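PDB 1Z47: putative ABC-transporter ATP-binding protein from Alicyclobacillus acidocaldarius, which probably binds and hydrolyses ATP, as the nucleotide-binding subunit of an ABC transporter thought to import sulfate. Local coordinates for residues A97-M102 with V108-R113; E262-A267 with E298-V303; R215-H220 with E225-P230; E171-A174 with I180-E183. All coordinates share one frame; numbering follows the deposited sequence.

Interaction 1: A97-M102 with V108-R113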
loop_
_atom_site.group_PDB
_atom_site.type_symbol
_atom_site.label_atom_id
_atom_site.label_comp_id
_atom_site.label_asym_id
_atom_site.label_seq_id
_atom_site.Cartn_x
_atom_site.Cartn_y
_atom_site.Cartn_z
ATOM N N ALA B 97 -22.919 -5.855 3.421
ATOM C CA ALA B 97 -23.234 -4.937 4.494
ATOM C C ALA B 97 -23.842 -5.767 5.608
ATOM O O ALA B 97 -24.787 -6.524 5.380
ATOM C CB ALA B 97 -24.224 -3.888 4.024
ATOM N N LEU B 98 -23.277 -5.650 6.804
ATOM C CA LEU B 98 -23.802 -6.379 7.942
ATOM C C LEU B 98 -25.220 -5.869 8.166
ATOM O O LEU B 98 -25.547 -4.737 7.799
ATOM C CB LEU B 98 -22.963 -6.109 9.197
ATOM C CG LEU B 98 -21.474 -6.462 9.199
ATOM C CD1 LEU B 98 -20.911 -6.202 10.603
ATOM C CD2 LEU B 98 -21.274 -7.910 8.801
ATOM N N PHE B 99 -26.065 -6.708 8.751
ATOM C CA PHE B 99 -27.432 -6.320 9.044
ATOM C C PHE B 99 -27.345 -5.407 10.257
ATOM O O PHE B 99 -27.229 -5.854 11.398
ATOM C CB PHE B 99 -28.252 -7.573 9.317
ATOM C CG PHE B 99 -28.192 -8.575 8.191
ATOM C CD1 PHE B 99 -28.157 -9.940 8.453
ATOM C CD2 PHE B 99 -28.157 -8.147 6.863
ATOM C CE1 PHE B 99 -28.084 -10.871 7.406
ATOM C CE2 PHE B 99 -28.085 -9.066 5.808
ATOM C CZ PHE B 99 -28.049 -10.430 6.081
ATOM N N GLN B 100 -27.386 -4.113 9.973
ATOM C CA GLN B 100 -27.264 -3.056 10.965
ATOM C C GLN B 100 -28.197 -3.087 12.164
ATOM O O GLN B 100 -27.876 -2.544 13.219
ATOM C CB GLN B 100 -27.402 -1.706 10.260
ATOM C CG GLN B 100 -26.399 -1.515 9.127
ATOM C CD GLN B 100 -24.963 -1.602 9.608
ATOM O OE1 GLN B 100 -24.553 -0.870 10.513
ATOM N NE2 GLN B 100 -24.191 -2.499 9.007
ATOM N N HIS B 101 -29.345 -3.732 12.018
ATOM C CA HIS B 101 -30.315 -3.758 13.102
ATOM C C HIS B 101 -30.375 -5.090 13.838
ATOM O O HIS B 101 -31.292 -5.366 14.612
ATOM C CB HIS B 101 -31.658 -3.353 12.509
ATOM C CG HIS B 101 -31.532 -2.238 11.519
ATOM N ND1 HIS B 101 -31.752 -2.410 10.168
ATOM C CD2 HIS B 101 -31.102 -0.961 11.668
ATOM C CE1 HIS B 101 -31.462 -1.290 9.531
ATOM N NE2 HIS B 101 -31.066 -0.394 10.417
ATOM N N MET B 102 -29.345 -5.891 13.609
ATOM C CA MET B 102 -29.208 -7.205 14.213
ATOM C C MET B 102 -27.913 -7.181 15.014
ATOM O O MET B 102 -26.943 -6.529 14.612
ATOM C CB MET B 102 -29.057 -8.252 13.122
ATOM C CG MET B 102 -30.040 -9.374 13.149
ATOM S SD MET B 102 -29.702 -10.453 11.729
ATOM C CE MET B 102 -30.850 -9.693 10.537
ATOM N N VAL B 108 -24.208 -13.291 12.611
ATOM C CA VAL B 108 -23.431 -14.511 12.395
ATOM C C VAL B 108 -24.234 -15.811 12.313
ATOM O O VAL B 108 -23.815 -16.741 11.631
ATOM C CB VAL B 108 -22.345 -14.676 13.489
ATOM C CG1 VAL B 108 -21.741 -16.072 13.437
ATOM C CG2 VAL B 108 -21.252 -13.636 13.285
ATOM N N SER B 109 -25.380 -15.884 12.987
ATOM C CA SER B 109 -26.173 -17.112 12.965
ATOM C C SER B 109 -26.996 -17.226 11.685
ATOM O O SER B 109 -27.453 -18.309 11.325
ATOM C CB SER B 109 -27.087 -17.196 14.201
ATOM O OG SER B 109 -28.154 -16.272 14.138
ATOM N N PHE B 110 -27.155 -16.099 10.999
ATOM C CA PHE B 110 -27.901 -16.016 9.741
ATOM C C PHE B 110 -27.745 -17.229 8.799
ATOM O O PHE B 110 -28.733 -17.814 8.355
ATOM C CB PHE B 110 -27.479 -14.746 8.999
ATOM C CG PHE B 110 -28.393 -14.368 7.869
ATOM C CD1 PHE B 110 -29.628 -13.771 8.124
ATOM C CD2 PHE B 110 -28.024 -14.609 6.548
ATOM C CE1 PHE B 110 -30.485 -13.420 7.077
ATOM C CE2 PHE B 110 -28.875 -14.263 5.494
ATOM C CZ PHE B 110 -30.107 -13.666 5.761
ATOM N N GLY B 111 -26.506 -17.599 8.491
ATOM C CA GLY B 111 -26.264 -18.724 7.596
ATOM C C GLY B 111 -26.732 -20.083 8.091
ATOM O O GLY B 111 -27.372 -20.834 7.356
ATOM N N LEU B 112 -26.395 -20.412 9.332
ATOM C CA LEU B 112 -26.798 -21.681 9.927
ATOM C C LEU B 112 -28.320 -21.723 9.987
ATOM O O LEU B 112 -28.942 -22.796 9.949
ATOM C CB LEU B 112 -26.248 -21.781 11.341
ATOM C CG LEU B 112 -24.735 -21.769 11.492
ATOM C CD1 LEU B 112 -24.388 -21.441 12.935
ATOM C CD2 LEU B 112 -24.164 -23.121 11.063
ATOM N N ARG B 113 -28.900 -20.534 10.086
ATOM C CA ARG B 113 -30.340 -20.353 10.171
ATOM C C ARG B 113 -31.080 -20.957 8.990
ATOM O O ARG B 113 -32.270 -21.238 9.091
ATOM C CB ARG B 113 -30.660 -18.855 10.276
ATOM C CG ARG B 113 -32.128 -18.504 10.451
ATOM C CD ARG B 113 -32.697 -19.076 11.741
ATOM N NE ARG B 113 -33.923 -18.393 12.162
ATOM C CZ ARG B 113 -35.013 -18.262 11.409
ATOM N NH1 ARG B 113 -35.046 -18.770 10.183
ATOM N NH2 ARG B 113 -36.074 -17.622 11.882
#
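F99 and F110 meet as a T-shaped aromatic pair. The edge of F99 is presented to the face of F110, with ring centroids 4.7 Å apart and planes at 63°. One atom does most of the touching: F99 CE1 stands over the centre of the F110 ring and lies 3.4 Å from F110 CD1, while the neighbouring F99 CZ lies over the same face, nearer its outer end, 3.8 Å from F110 CZ. CG anti to the backbone N (chi1 -166°) sends the F110 ring toward the loop that carries F99, and chi2 of 76° turns its face to F99. That loop leaves strand 89-93 in the region of the Q-loop and leads into helix 104-109 of the helical subdomain of the ABC ATPase; in related importers this neighbourhood receives the coupling helix of the membrane subunit. A type I beta turn from F99 to M102, closed by M102 N to F99 O at 3.1 Å, fixes the backbone from which the F99 ring projects. At the first residue of the turn, F99 N is hydrogen-bonded to N107 OD1, and R158 makes a cation-pi contact with the ring. The amide of Q100 folds back, NE2 donating to L98 O at 2.9 Å from above the carbonyl plane, and the L98 side chain packs on Q151 and A155 of helix 148-160. Two residues on from F110, L112 packs against M122 and V126 of helix 119-132.

Interaction 2: E262-A267 with E298-V303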
loop_
_atom_site.group_PDB
_atom_site.type_symbol
_atom_site.label_atom_id
_atom_site.label_comp_id
_atom_site.label_asym_id
_atom_site.label_seq_id
_atom_site.Cartn_x
_atom_site.Cartn_y
_atom_site.Cartn_z
ATOM N N GLU B 262 23.826 -2.767 -23.647
ATOM C CA GLU B 262 24.651 -1.961 -22.751
ATOM C C GLU B 262 23.826 -1.346 -21.625
ATOM O O GLU B 262 22.962 -0.506 -21.871
ATOM C CB GLU B 262 25.346 -0.848 -23.536
ATOM C CG GLU B 262 25.166 -0.953 -25.057
ATOM C CD GLU B 262 23.794 -0.453 -25.555
ATOM O OE1 GLU B 262 22.753 -1.076 -25.229
ATOM O OE2 GLU B 262 23.771 0.573 -26.277
ATOM N N VAL B 263 24.116 -1.761 -20.397
ATOM C CA VAL B 263 23.410 -1.257 -19.229
ATOM C C VAL B 263 24.422 -0.721 -18.218
ATOM O O VAL B 263 25.203 -1.478 -17.638
ATOM C CB VAL B 263 22.548 -2.385 -18.585
ATOM C CG1 VAL B 263 21.725 -1.847 -17.456
ATOM C CG2 VAL B 263 21.646 -3.016 -19.640
ATOM N N ALA B 264 24.424 0.596 -18.038
ATOM C CA ALA B 264 25.319 1.258 -17.085
ATOM C C ALA B 264 26.798 0.882 -17.238
ATOM O O ALA B 264 27.448 0.479 -16.266
ATOM C CB ALA B 264 24.856 0.955 -15.654
ATOM N N GLY B 265 27.337 1.022 -18.444
ATOM C CA GLY B 265 28.733 0.672 -18.655
ATOM C C GLY B 265 28.997 -0.814 -18.473
ATOM O O GLY B 265 30.089 -1.224 -18.092
ATOM N N ALA B 266 27.991 -1.632 -18.731
ATOM C CA ALA B 266 28.155 -3.070 -18.598
ATOM C C ALA B 266 27.481 -3.724 -19.785
ATOM O O ALA B 266 26.414 -3.290 -20.211
ATOM C CB ALA B 266 27.523 -3.555 -17.305
ATOM N N ALA B 267 28.116 -4.754 -20.328
ATOM C CA ALA B 267 27.570 -5.481 -21.454
ATOM C C ALA B 267 26.853 -6.707 -20.924
ATOM O O ALA B 267 27.483 -7.631 -20.423
ATOM C CB ALA B 267 28.685 -5.904 -22.404
ATOM N N GLU B 298 33.436 10.509 -15.709
ATOM C CA GLU B 298 33.130 9.125 -16.034
ATOM C C GLU B 298 31.876 8.573 -15.351
ATOM O O GLU B 298 31.486 7.431 -15.603
ATOM C CB GLU B 298 34.328 8.276 -15.642
ATOM C CG GLU B 298 34.793 8.592 -14.232
ATOM C CD GLU B 298 36.117 7.952 -13.885
ATOM O OE1 GLU B 298 36.564 8.125 -12.730
ATOM O OE2 GLU B 298 36.709 7.280 -14.761
ATOM N N ALA B 299 31.254 9.374 -14.490
ATOM C CA ALA B 299 30.062 8.937 -13.764
ATOM C C ALA B 299 28.937 8.506 -14.701
ATOM O O ALA B 299 28.817 9.030 -15.814
ATOM C CB ALA B 299 29.573 10.051 -12.848
ATOM N N HIS B 300 28.123 7.553 -14.235
ATOM C CA HIS B 300 26.978 7.030 -14.995
ATOM C C HIS B 300 25.735 7.868 -14.743
ATOM O O HIS B 300 24.935 8.106 -15.653
ATOM C CB HIS B 300 26.663 5.597 -14.581
ATOM C CG HIS B 300 27.703 4.603 -14.978
ATOM N ND1 HIS B 300 27.771 3.342 -14.424
ATOM C CD2 HIS B 300 28.690 4.663 -15.901
ATOM C CE1 HIS B 300 28.757 2.668 -14.991
ATOM N NE2 HIS B 300 29.329 3.447 -15.891
ATOM N N ALA B 301 25.575 8.311 -13.500
ATOM C CA ALA B 301 24.411 9.096 -13.149
ATOM C C ALA B 301 24.669 10.147 -12.091
ATOM O O ALA B 301 25.745 10.231 -11.510
ATOM C CB ALA B 301 23.295 8.168 -12.696
ATOM N N GLN B 302 23.658 10.966 -11.862
ATOM C CA GLN B 302 23.735 12.014 -10.869
ATOM C C GLN B 302 22.508 11.806 -9.989
ATOM O O GLN B 302 21.407 11.561 -10.485
ATOM C CB GLN B 302 23.709 13.385 -11.546
ATOM C CG GLN B 302 23.965 14.537 -10.605
ATOM C CD GLN B 302 24.137 15.852 -11.336
ATOM O OE1 GLN B 302 23.262 16.277 -12.094
ATOM N NE2 GLN B 302 25.269 16.509 -11.108
ATOM N N VAL B 303 22.704 11.890 -8.684
ATOM C CA VAL B 303 21.618 11.677 -7.744
ATOM C C VAL B 303 20.601 12.795 -7.736
ATOM O O VAL B 303 20.946 13.963 -7.587
ATOM C CB VAL B 303 22.172 11.496 -6.325
ATOM C CG1 VAL B 303 21.032 11.536 -5.303
ATOM C CG2 VAL B 303 22.949 10.185 -6.246
#
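The imidazole of H300 lies against the backbone and methyl group of A264, and one ring face is covered. A264 CA sits 4.1 Å above that face, offset toward the rim, while A264 CB approaches from the same residue to 4.0 Å from H300 ND1. G265 follows with its CA 4.0 Å from H300 NE2, obliquely to the ring. H300 CG is anti to the carbonyl carbon (chi1 -68°), which carries the ring across to the 262-267 loop. Its rotation is set outside the two segments: ND1 accepts from the backbone N of M345, leaving NE2 as the likelier proton carrier, and the ring also meets that of H344. Both A264 and G265 have positive phi, and V263 N to A266 O at 2.8 Å closes the loop, consistent with a tight hairpin turn between strands 260-262 and 267-269. On the other segment H300 and A301 both face V343, a classic beta bulge at the start of strand 301-308, in the C-terminal beta region of this CysA protein, which family assignment relates to the OB fold.

Interaction 3: R215-H220 with E225-P230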
loop_
_atom_site.group_PDB
_atom_site.type_symbol
_atom_site.label_atom_id
_atom_site.label_comp_id
_atom_site.label_asym_id
_atom_site.label_seq_id
_atom_site.Cartn_x
_atom_site.Cartn_y
_atom_site.Cartn_z
ATOM N N ARG B 215 -0.504 -19.250 -3.887
ATOM C CA ARG B 215 -0.163 -19.051 -5.300
ATOM C C ARG B 215 -0.932 -17.848 -5.849
ATOM O O ARG B 215 -2.051 -17.537 -5.426
ATOM C CB ARG B 215 -0.463 -20.284 -6.168
ATOM C CG ARG B 215 0.553 -21.426 -5.973
ATOM C CD ARG B 215 0.364 -22.492 -7.022
ATOM N NE ARG B 215 -0.963 -23.087 -6.933
ATOM C CZ ARG B 215 -1.547 -23.754 -7.914
ATOM N NH1 ARG B 215 -0.916 -23.906 -9.081
ATOM N NH2 ARG B 215 -2.750 -24.279 -7.725
ATOM N N VAL B 216 -0.325 -17.198 -6.825
ATOM C CA VAL B 216 -0.894 -15.999 -7.422
ATOM C C VAL B 216 -1.249 -16.202 -8.883
ATOM O O VAL B 216 -0.435 -16.719 -9.662
ATOM C CB VAL B 216 0.134 -14.851 -7.322
ATOM C CG1 VAL B 216 -0.443 -13.548 -7.885
ATOM C CG2 VAL B 216 0.557 -14.683 -5.869
ATOM N N LEU B 217 -2.467 -15.805 -9.239
ATOM C CA LEU B 217 -2.934 -15.868 -10.604
ATOM C C LEU B 217 -2.839 -14.430 -11.180
ATOM O O LEU B 217 -3.660 -13.564 -10.869
ATOM C CB LEU B 217 -4.380 -16.357 -10.650
ATOM C CG LEU B 217 -4.853 -16.666 -12.066
ATOM C CD1 LEU B 217 -4.258 -18.005 -12.490
ATOM C CD2 LEU B 217 -6.359 -16.730 -12.126
ATOM N N VAL B 218 -1.824 -14.181 -11.998
ATOM C CA VAL B 218 -1.653 -12.859 -12.591
ATOM C C VAL B 218 -2.511 -12.736 -13.857
ATOM O O VAL B 218 -2.405 -13.533 -14.808
ATOM C CB VAL B 218 -0.162 -12.599 -12.913
ATOM C CG1 VAL B 218 0.087 -11.108 -13.190
ATOM C CG2 VAL B 218 0.697 -13.088 -11.770
ATOM N N LEU B 219 -3.391 -11.741 -13.851
ATOM C CA LEU B 219 -4.281 -11.497 -14.957
ATOM C C LEU B 219 -3.880 -10.235 -15.711
ATOM O O LEU B 219 -3.415 -9.252 -15.126
ATOM C CB LEU B 219 -5.717 -11.334 -14.452
ATOM C CG LEU B 219 -6.439 -12.604 -14.002
ATOM C CD1 LEU B 219 -6.631 -13.539 -15.200
ATOM C CD2 LEU B 219 -5.625 -13.283 -12.916
ATOM N N HIS B 220 -4.080 -10.274 -17.015
ATOM C CA HIS B 220 -3.776 -9.125 -17.860
ATOM C C HIS B 220 -4.633 -9.222 -19.120
ATOM O O HIS B 220 -4.595 -10.217 -19.849
ATOM C CB HIS B 220 -2.295 -9.117 -18.226
ATOM C CG HIS B 220 -1.861 -7.898 -18.980
ATOM N ND1 HIS B 220 -1.199 -7.967 -20.190
ATOM C CD2 HIS B 220 -1.945 -6.583 -18.674
ATOM C CE1 HIS B 220 -0.892 -6.746 -20.592
ATOM N NE2 HIS B 220 -1.332 -5.887 -19.691
ATOM N N GLU B 225 -1.457 -14.630 -17.195
ATOM C CA GLU B 225 -0.067 -14.446 -17.569
ATOM C C GLU B 225 0.787 -15.509 -16.901
ATOM O O GLU B 225 1.723 -16.036 -17.499
ATOM C CB GLU B 225 0.413 -13.058 -17.142
ATOM C CG GLU B 225 -0.303 -11.914 -17.850
ATOM C CD GLU B 225 0.256 -11.659 -19.238
ATOM O OE1 GLU B 225 1.484 -11.695 -19.365
ATOM O OE2 GLU B 225 -0.524 -11.412 -20.184
ATOM N N GLN B 226 0.475 -15.814 -15.647
ATOM C CA GLN B 226 1.220 -16.827 -14.902
ATOM C C GLN B 226 0.434 -17.212 -13.652
ATOM O O GLN B 226 -0.400 -16.451 -13.165
ATOM C CB GLN B 226 2.625 -16.313 -14.537
ATOM C CG GLN B 226 3.443 -17.244 -13.636
ATOM C CD GLN B 226 4.923 -16.915 -13.599
ATOM O OE1 GLN B 226 5.339 -15.770 -13.823
ATOM N NE2 GLN B 226 5.733 -17.918 -13.295
ATOM N N PHE B 227 0.686 -18.410 -13.162
ATOM C CA PHE B 227 0.012 -18.916 -11.976
ATOM C C PHE B 227 1.091 -19.661 -11.210
ATOM O O PHE B 227 1.482 -20.762 -11.587
ATOM C CB PHE B 227 -1.136 -19.837 -12.412
ATOM C CG PHE B 227 -1.989 -20.346 -11.277
ATOM C CD1 PHE B 227 -2.262 -19.542 -10.164
ATOM C CD2 PHE B 227 -2.541 -21.625 -11.334
ATOM C CE1 PHE B 227 -3.076 -20.010 -9.123
ATOM C CE2 PHE B 227 -3.353 -22.102 -10.298
ATOM C CZ PHE B 227 -3.618 -21.289 -9.192
ATOM N N GLY B 228 1.616 -19.031 -10.165
ATOM C CA GLY B 228 2.673 -19.644 -9.390
ATOM C C GLY B 228 2.808 -19.087 -7.984
ATOM O O GLY B 228 2.047 -18.205 -7.578
ATOM N N THR B 229 3.784 -19.605 -7.237
ATOM C CA THR B 229 4.020 -19.151 -5.880
ATOM C C THR B 229 4.633 -17.764 -5.897
ATOM O O THR B 229 5.136 -17.315 -6.922
ATOM C CB THR B 229 5.011 -20.032 -5.156
ATOM O OG1 THR B 229 6.292 -19.862 -5.761
ATOM C CG2 THR B 229 4.584 -21.514 -5.206
ATOM N N PRO B 230 4.606 -17.067 -4.751
ATOM C CA PRO B 230 5.171 -15.720 -4.647
ATOM C C PRO B 230 6.606 -15.698 -5.160
ATOM O O PRO B 230 7.010 -14.790 -5.891
ATOM C CB PRO B 230 5.099 -15.440 -3.142
ATOM C CG PRO B 230 3.808 -16.076 -2.769
ATOM C CD PRO B 230 3.896 -17.425 -3.507
HETATM O O HOH W 1 1.330 -23.046 -10.230
#
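V216 N donates to G228 O over 2.7 Å with a nearly straight N-H...O angle of 174°, the shortest of the hydrogen bonds joining these segments of a beta hairpin, formed by strands 215-220 and 223-228 at the margin of the mixed sheet of the ABC ATPase core. V216 O closes the same hydrogen-bonded pair by accepting G228 N at 3.1 Å, and F227 CA adds a CA-H...O contact to it at 3.2 Å. Further along, E225 N reaches V218 O at 2.8 Å. On the face that carries L217 and F227, the aromatic ring is wedged between two neighbours. L217 CD1 touches F227 CD1 at 3.4 Å, and R215 crosses the ring at about a right angle, its guanidinium plane turned 37° from the ring and its NH1 3.3 Å from F227 CE2. A bend at chi3 (-61°) brings one guanidinium face over F227 CE2, while E42 takes NE in a salt bridge and the backbone O of Q37 takes NH2. Cut back to alanine, F227 would probably leave that guanidinium face without its cover and open a gap beside L217. At the hairpin's other end H220 stacks on F241, and E225 binds T239 through OE1. A water bridges the segments, accepting from R215 NH1 at 2.7 Å and donating to F227 O at 2.7 Å.

Interaction 4: E171-A174 with I180-E183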
loop_
_atom_site.group_PDB
_atom_site.type_symbol
_atom_site.label_atom_id
_atom_site.label_comp_id
_atom_site.label_asym_id
_atom_site.label_seq_id
_atom_site.Cartn_x
_atom_site.Cartn_y
_atom_site.Cartn_z
ATOM N N GLU B 171 -12.089 -7.481 -2.431
ATOM C CA GLU B 171 -11.495 -6.238 -1.917
ATOM C C GLU B 171 -12.331 -5.659 -0.779
ATOM O O GLU B 171 -12.609 -4.456 -0.744
ATOM C CB GLU B 171 -11.390 -5.193 -3.039
ATOM C CG GLU B 171 -12.747 -4.702 -3.534
ATOM C CD GLU B 171 -12.664 -3.507 -4.471
ATOM O OE1 GLU B 171 -12.150 -2.438 -4.051
ATOM O OE2 GLU B 171 -13.128 -3.642 -5.628
ATOM N N PRO B 172 -12.739 -6.512 0.177
ATOM C CA PRO B 172 -13.555 -6.047 1.305
ATOM C C PRO B 172 -12.902 -4.985 2.201
ATOM O O PRO B 172 -13.584 -4.311 2.972
ATOM C CB PRO B 172 -13.845 -7.339 2.068
ATOM C CG PRO B 172 -12.581 -8.137 1.836
ATOM C CD PRO B 172 -12.353 -7.925 0.355
ATOM N N PHE B 173 -11.589 -4.827 2.078
ATOM C CA PHE B 173 -10.854 -3.896 2.924
ATOM C C PHE B 173 -10.546 -2.523 2.320
ATOM O O PHE B 173 -9.804 -1.740 2.902
ATOM C CB PHE B 173 -9.572 -4.592 3.409
ATOM C CG PHE B 173 -9.828 -5.940 4.053
ATOM C CD1 PHE B 173 -8.862 -6.945 4.018
ATOM C CD2 PHE B 173 -11.050 -6.210 4.680
ATOM C CE1 PHE B 173 -9.110 -8.199 4.593
ATOM C CE2 PHE B 173 -11.305 -7.456 5.257
ATOM C CZ PHE B 173 -10.335 -8.452 5.211
ATOM N N ALA B 174 -11.118 -2.228 1.157
ATOM C CA ALA B 174 -10.901 -0.922 0.536
ATOM C C ALA B 174 -11.631 0.108 1.401
ATOM O O ALA B 174 -12.550 -0.244 2.150
ATOM C CB ALA B 174 -11.455 -0.915 -0.884
ATOM N N ILE B 180 -4.885 -0.727 9.511
ATOM C CA ILE B 180 -5.922 -1.692 9.856
ATOM C C ILE B 180 -6.060 -2.724 8.733
ATOM O O ILE B 180 -6.273 -3.914 8.989
ATOM C CB ILE B 180 -7.243 -0.961 10.145
ATOM C CG1 ILE B 180 -7.058 -0.128 11.429
ATOM C CG2 ILE B 180 -8.381 -1.960 10.331
ATOM C CD1 ILE B 180 -8.121 0.912 11.672
ATOM N N ARG B 181 -5.897 -2.274 7.492
ATOM C CA ARG B 181 -5.962 -3.168 6.331
ATOM C C ARG B 181 -4.898 -4.264 6.510
ATOM O O ARG B 181 -5.140 -5.445 6.247
ATOM C CB ARG B 181 -5.672 -2.356 5.064
ATOM C CG ARG B 181 -6.027 -3.003 3.733
ATOM C CD ARG B 181 -5.838 -1.957 2.616
ATOM N NE ARG B 181 -5.721 -2.529 1.274
ATOM C CZ ARG B 181 -6.696 -3.164 0.624
ATOM N NH1 ARG B 181 -7.889 -3.318 1.190
ATOM N NH2 ARG B 181 -6.472 -3.645 -0.595
ATOM N N ARG B 182 -3.715 -3.865 6.965
ATOM C CA ARG B 182 -2.634 -4.817 7.161
ATOM C C ARG B 182 -2.924 -5.786 8.300
ATOM O O ARG B 182 -2.595 -6.978 8.206
ATOM C CB ARG B 182 -1.303 -4.087 7.406
ATOM C CG ARG B 182 -0.776 -3.352 6.172
ATOM C CD ARG B 182 0.664 -2.904 6.350
ATOM N NE ARG B 182 0.932 -1.690 5.583
ATOM C CZ ARG B 182 2.125 -1.104 5.482
ATOM N NH1 ARG B 182 3.183 -1.624 6.104
ATOM N NH2 ARG B 182 2.260 0.007 4.759
ATOM N N GLU B 183 -3.521 -5.294 9.382
ATOM C CA GLU B 183 -3.839 -6.197 10.487
ATOM C C GLU B 183 -4.921 -7.141 9.999
ATOM O O GLU B 183 -4.908 -8.323 10.317
ATOM C CB GLU B 183 -4.333 -5.435 11.726
ATOM C CG GLU B 183 -3.306 -4.491 12.331
ATOM C CD GLU B 183 -3.864 -3.680 13.493
ATOM O OE1 GLU B 183 -3.132 -2.808 14.020
ATOM O OE2 GLU B 183 -5.035 -3.917 13.884
#
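F173 and R181 bring their backbones to 6.0 Å between CA atoms, where a type I beta turn from E171 to A174 faces the early part of helix 178-195. A174 N to E171 O at 3.3 Å closes the turn. By sequence, this is where the Walker B strand 166-170 passes into the D-loop of the ABC ATPase, and the helix follows directly. R181 does the touching across the contact. Its CG is anti to the backbone N (chi1 -165°) and the chain runs extended from CG to NE, which carries the guanidinium over to the turn. There NH1 comes 3.1 Å from F173 CB and 3.0 Å from F173 O, with F173 CA at the edge of the guanidinium and near its plane. NH2 has a weak, long ion pair with E208. With a smaller residue such as alanine in place of R181, the turn is likely to lose the NH1 contact at F173 CB and O, and E208 its distant charge partner. The next residue, R182, instead looks to the second subunit, forming a weak, long ion pair with D205 of that chain. The F173 ring packs on L184 and V188, and P172 CG lies 3.7 Å above one of its faces.

Along the chain the contacts come in the order interaction 1, 4, 3, 2, each closing before the next opens. The first three lie in the ATPase part. Interaction 4 is about 21 Å, centre to centre, from both interaction 1 and interaction 3, which are themselves about 34 Å apart. Strands 89-93, 166-170, 215-220 and 223-228 belong to one mixed sheet, so the loops of interactions 1 and 4 emerge from adjacent strands, whereas interaction 3 closes the sheet's far side. Interaction 2 sits in the C-terminal beta region, its centre about 62 Å from that of interaction 1. The spread thus spans helical subdomain, nucleotide-binding core and putative regulatory domain.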